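Local coordinates for protein endoribonuclease AbiQ (Lactococcus lactis, PDB 4GLK) that cleaves RNA as the toxic endoribonuclease of a type III toxin-antitoxin system and is neutralized by its cognate antitoxin RNA, AntiQ, at residues H24-V35 / N45-Y53. The protein carries 1 engineered substitution. Sequence-based numbering, arbitrary orientation.
Engineered in segment 45-53: L51 (natural residue Ser).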
loop_
_atom_site.group_PDB
_atom_site.type_symbol
_atom_site.label_atom_id
_atom_site.label_comp_id
_atom_site.label_asym_id
_atom_site.label_seq_id
_atom_site.Cartn_x
_atom_site.Cartn_y
_atom_site.Cartn_z
ATOM N N HIS A 24 -8.238 -3.878 -0.099
ATOM C CA HIS A 24 -7.837 -5.258 0.180
ATOM C C HIS A 24 -8.608 -5.901 1.282
ATOM O O HIS A 24 -8.781 -5.307 2.349
ATOM C CB HIS A 24 -6.322 -5.373 0.433
ATOM C CG HIS A 24 -5.492 -5.384 -0.821
ATOM N ND1 HIS A 24 -4.402 -6.216 -0.949
ATOM C CD2 HIS A 24 -5.624 -4.653 -1.954
ATOM C CE1 HIS A 24 -3.904 -5.973 -2.147
ATOM N NE2 HIS A 24 -4.603 -5.032 -2.786
ATOM N N TYR A 25 -9.123 -7.107 1.007
ATOM C CA TYR A 25 -9.839 -7.857 2.006
ATOM C C TYR A 25 -8.864 -8.292 3.084
ATOM O O TYR A 25 -7.724 -8.675 2.789
ATOM C CB TYR A 25 -10.549 -9.105 1.413
ATOM C CG TYR A 25 -11.260 -9.899 2.486
ATOM C CD1 TYR A 25 -12.501 -9.501 2.967
ATOM C CD2 TYR A 25 -10.619 -10.954 3.137
ATOM C CE1 TYR A 25 -13.114 -10.167 4.029
ATOM C CE2 TYR A 25 -11.218 -11.619 4.204
ATOM C CZ TYR A 25 -12.472 -11.230 4.636
ATOM O OH TYR A 25 -13.091 -11.912 5.651
ATOM N N GLN A 26 -9.325 -8.219 4.335
ATOM C CA GLN A 26 -8.587 -8.726 5.471
ATOM C C GLN A 26 -9.531 -9.118 6.603
ATOM O O GLN A 26 -10.636 -8.581 6.696
ATOM C CB GLN A 26 -7.535 -7.723 5.976
ATOM C CG GLN A 26 -8.151 -6.571 6.754
ATOM C CD GLN A 26 -7.138 -5.679 7.375
ATOM O OE1 GLN A 26 -6.321 -5.075 6.688
ATOM N NE2 GLN A 26 -7.261 -5.490 8.676
ATOM N N TYR A 27 -9.074 -10.039 7.460
ATOM C CA TYR A 27 -9.691 -10.452 8.715
ATOM C C TYR A 27 -8.732 -11.298 9.521
ATOM O O TYR A 27 -8.116 -12.195 8.954
ATOM C CB TYR A 27 -11.056 -11.146 8.574
ATOM C CG TYR A 27 -11.825 -11.060 9.881
ATOM C CD1 TYR A 27 -12.474 -9.886 10.255
ATOM C CD2 TYR A 27 -11.802 -12.112 10.797
ATOM C CE1 TYR A 27 -13.098 -9.766 11.494
ATOM C CE2 TYR A 27 -12.457 -12.016 12.024
ATOM C CZ TYR A 27 -13.090 -10.836 12.374
ATOM O OH TYR A 27 -13.732 -10.730 13.584
ATOM N N GLU A 28 -8.588 -11.002 10.832
ATOM C CA GLU A 28 -7.718 -11.716 11.780
ATOM C C GLU A 28 -6.364 -12.181 11.203
ATOM O O GLU A 28 -5.411 -11.404 11.250
ATOM C CB GLU A 28 -8.482 -12.847 12.467
ATOM C CG GLU A 28 -9.121 -12.404 13.771
ATOM C CD GLU A 28 -10.269 -13.251 14.294
ATOM O OE1 GLU A 28 -10.412 -14.420 13.868
ATOM O OE2 GLU A 28 -11.048 -12.725 15.122
ATOM N N ASN A 29 -6.295 -13.411 10.624
ATOM C CA ASN A 29 -5.088 -13.971 9.986
ATOM C C ASN A 29 -5.134 -14.129 8.446
ATOM O O ASN A 29 -4.299 -14.800 7.829
ATOM C CB ASN A 29 -4.511 -15.166 10.744
ATOM C CG ASN A 29 -3.569 -14.743 11.850
ATOM O OD1 ASN A 29 -2.339 -14.800 11.711
ATOM N ND2 ASN A 29 -4.125 -14.271 12.964
ATOM N N ASN A 30 -6.108 -13.451 7.840
ATOM C CA ASN A 30 -6.275 -13.260 6.406
ATOM C C ASN A 30 -5.975 -11.744 6.370
ATOM O O ASN A 30 -6.769 -10.968 5.845
ATOM C CB ASN A 30 -7.742 -13.560 5.949
ATOM C CG ASN A 30 -8.381 -14.810 6.526
ATOM O OD1 ASN A 30 -8.091 -15.939 6.112
ATOM N ND2 ASN A 30 -9.290 -14.633 7.480
ATOM N N ALA A 31 -4.836 -11.329 7.006
ATOM C CA ALA A 31 -4.431 -9.936 7.218
ATOM C C ALA A 31 -3.494 -9.327 6.175
ATOM O O ALA A 31 -2.669 -10.037 5.597
ATOM C CB ALA A 31 -3.859 -9.764 8.616
ATOM N N SER A 32 -3.634 -8.008 5.944
ATOM C CA SER A 32 -2.863 -7.249 4.970
ATOM C C SER A 32 -1.735 -6.441 5.615
ATOM O O SER A 32 -1.936 -5.825 6.659
ATOM C CB SER A 32 -3.786 -6.306 4.210
ATOM O OG SER A 32 -4.665 -7.002 3.344
ATOM N N THR A 33 -0.555 -6.453 5.005
ATOM C CA THR A 33 0.555 -5.633 5.487
ATOM C C THR A 33 0.618 -4.411 4.617
ATOM O O THR A 33 0.536 -4.498 3.391
ATOM C CB THR A 33 1.879 -6.379 5.736
ATOM O OG1 THR A 33 2.963 -5.759 5.030
ATOM C CG2 THR A 33 1.795 -7.849 5.474
ATOM N N TYR A 34 0.660 -3.271 5.278
ATOM C CA TYR A 34 0.678 -1.960 4.672
ATOM C C TYR A 34 2.006 -1.304 4.977
ATOM O O TYR A 34 2.646 -1.619 5.985
ATOM C CB TYR A 34 -0.472 -1.108 5.263
ATOM C CG TYR A 34 -1.821 -1.442 4.670
ATOM C CD1 TYR A 34 -2.609 -2.456 5.194
ATOM C CD2 TYR A 34 -2.296 -0.754 3.554
ATOM C CE1 TYR A 34 -3.833 -2.790 4.622
ATOM C CE2 TYR A 34 -3.524 -1.066 2.987
ATOM C CZ TYR A 34 -4.291 -2.084 3.521
ATOM O OH TYR A 34 -5.495 -2.383 2.940
ATOM N N VAL A 35 2.407 -0.370 4.116
ATOM C CA VAL A 35 3.606 0.429 4.287
ATOM C C VAL A 35 3.216 1.892 4.159
ATOM O O VAL A 35 2.402 2.254 3.303
ATOM C CB VAL A 35 4.775 0.069 3.331
ATOM C CG1 VAL A 35 6.079 0.683 3.847
ATOM C CG2 VAL A 35 4.933 -1.451 3.157
ATOM N N ASN A 45 -2.892 10.459 5.670
ATOM C CA ASN A 45 -1.713 9.618 5.533
ATOM C C ASN A 45 -2.109 8.382 4.755
ATOM O O ASN A 45 -3.067 7.708 5.117
ATOM C CB ASN A 45 -1.130 9.262 6.882
ATOM C CG ASN A 45 -0.518 10.437 7.620
ATOM O OD1 ASN A 45 0.216 11.275 7.059
ATOM N ND2 ASN A 45 -0.786 10.494 8.908
ATOM N N TYR A 46 -1.398 8.129 3.659
ATOM C CA TYR A 46 -1.644 7.034 2.730
ATOM C C TYR A 46 -0.719 5.869 2.945
ATOM O O TYR A 46 0.487 6.034 3.116
ATOM C CB TYR A 46 -1.539 7.538 1.296
ATOM C CG TYR A 46 -2.854 8.071 0.786
ATOM C CD1 TYR A 46 -3.252 9.380 1.053
ATOM C CD2 TYR A 46 -3.730 7.249 0.082
ATOM C CE1 TYR A 46 -4.469 9.871 0.590
ATOM C CE2 TYR A 46 -4.947 7.729 -0.386
ATOM C CZ TYR A 46 -5.312 9.039 -0.131
ATOM O OH TYR A 46 -6.532 9.464 -0.562
ATOM N N PHE A 47 -1.307 4.684 2.947
ATOM C CA PHE A 47 -0.617 3.424 3.159
ATOM C C PHE A 47 -0.868 2.483 1.990
ATOM O O PHE A 47 -2.001 2.354 1.565
ATOM C CB PHE A 47 -1.063 2.822 4.506
ATOM C CG PHE A 47 -0.672 3.740 5.649
ATOM C CD1 PHE A 47 0.558 3.605 6.277
ATOM C CD2 PHE A 47 -1.493 4.799 6.027
ATOM C CE1 PHE A 47 0.966 4.508 7.260
ATOM C CE2 PHE A 47 -1.093 5.689 7.026
ATOM C CZ PHE A 47 0.128 5.528 7.644
ATOM N N ILE A 48 0.205 1.859 1.458
ATOM C CA ILE A 48 0.166 0.922 0.326
ATOM C C ILE A 48 0.170 -0.527 0.833
ATOM O O ILE A 48 1.050 -0.899 1.630
ATOM C CB ILE A 48 1.354 1.149 -0.646
ATOM C CG1 ILE A 48 1.459 2.614 -1.097
ATOM C CG2 ILE A 48 1.255 0.246 -1.878
ATOM C CD1 ILE A 48 2.673 2.915 -1.959
ATOM N N PRO A 49 -0.745 -1.385 0.339
ATOM C CA PRO A 49 -0.651 -2.803 0.709
ATOM C C PRO A 49 0.519 -3.453 -0.047
ATOM O O PRO A 49 0.813 -3.096 -1.172
ATOM C CB PRO A 49 -2.011 -3.373 0.313
ATOM C CG PRO A 49 -2.493 -2.472 -0.793
ATOM C CD PRO A 49 -1.829 -1.137 -0.636
ATOM N N LEU A 50 1.222 -4.354 0.622
ATOM C CA LEU A 50 2.389 -5.054 0.105
ATOM C C LEU A 50 2.012 -6.519 -0.106
ATOM O O LEU A 50 1.393 -7.122 0.785
ATOM C CB LEU A 50 3.529 -4.926 1.154
ATOM C CG LEU A 50 4.840 -5.724 0.940
ATOM C CD1 LEU A 50 6.063 -4.870 1.264
ATOM C CD2 LEU A 50 4.869 -6.964 1.853
ATOM N N LEU A 51 2.364 -7.078 -1.284
ATOM C CA LEU A 51 2.186 -8.500 -1.600
ATOM C C LEU A 51 3.563 -9.151 -1.748
ATOM O O LEU A 51 4.399 -8.623 -2.481
ATOM C CB LEU A 51 1.375 -8.725 -2.896
ATOM C CG LEU A 51 -0.069 -8.223 -2.945
ATOM C CD1 LEU A 51 -0.742 -8.677 -4.239
ATOM C CD2 LEU A 51 -0.891 -8.717 -1.741
ATOM N N SER A 52 3.802 -10.284 -1.071
ATOM C CA SER A 52 5.078 -11.006 -1.169
ATOM C C SER A 52 5.227 -11.730 -2.503
ATOM O O SER A 52 4.221 -12.127 -3.091
ATOM C CB SER A 52 5.231 -11.990 -0.014
ATOM O OG SER A 52 5.621 -11.289 1.159
ATOM N N TYR A 53 6.476 -11.881 -2.994
ATOM C CA TYR A 53 6.764 -12.577 -4.256
ATOM C C TYR A 53 6.563 -14.096 -4.110
ATOM O O TYR A 53 7.018 -14.677 -3.125
ATOM C CB TYR A 53 8.197 -12.285 -4.745
ATOM C CG TYR A 53 8.555 -12.964 -6.053
ATOM C CD1 TYR A 53 8.166 -12.419 -7.272
ATOM C CD2 TYR A 53 9.305 -14.140 -6.072
ATOM C CE1 TYR A 53 8.481 -13.044 -8.479
ATOM C CE2 TYR A 53 9.623 -14.777 -7.275
ATOM C CZ TYR A 53 9.217 -14.218 -8.477
ATOM O OH TYR A 53 9.540 -14.809 -9.674
HETATM O O HOH W 1 -0.852 -7.526 2.175
#
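P49 packs against two aromatic rings, H24 through CG and Y34 through CB, where the beta hairpin of strands 33-40 and 45-52, the two central strands of the antiparallel sheet of this ToxN/AbiQ toxin, meets the loop leading into it. Its CG lies almost centrally over one face of the H24 imidazole, 3.9 Å from the ring centroid and 9° off the normal, a CH-pi contact. The engineered L51 brings CD2 to the H24 ring edge, 4.1 Å from CE1. P49 CB covers a face of the Y34 phenol less squarely, 26° off the normal. With CG of Y34 anti to its carbonyl carbon and beside the backbone N (chi1 -78°), the CD2 edge of the ring faces 45-52, and CD2 is 3.9 Å from F47 CB. V35 and I48 form a hydrogen-bonded pair: V35 N reaches I48 O and I48 N returns to V35 O, both at 2.9 Å. On the face opposite P49 and Y34, V35 CG2 touches L50 CD1. T33 OG1, buried against L50 CD2, has no hydrogen-bonding partner in the model. Helix 110-124 packs over T33, V35 and L50. F6 of the adjoining strand 4-8 hydrogen-bonds through its backbone to Y34 and meets the F47 ring edge-to-face. One water accepts from T33 N at 3.0 Å and donates to L50 O at 2.7 Å.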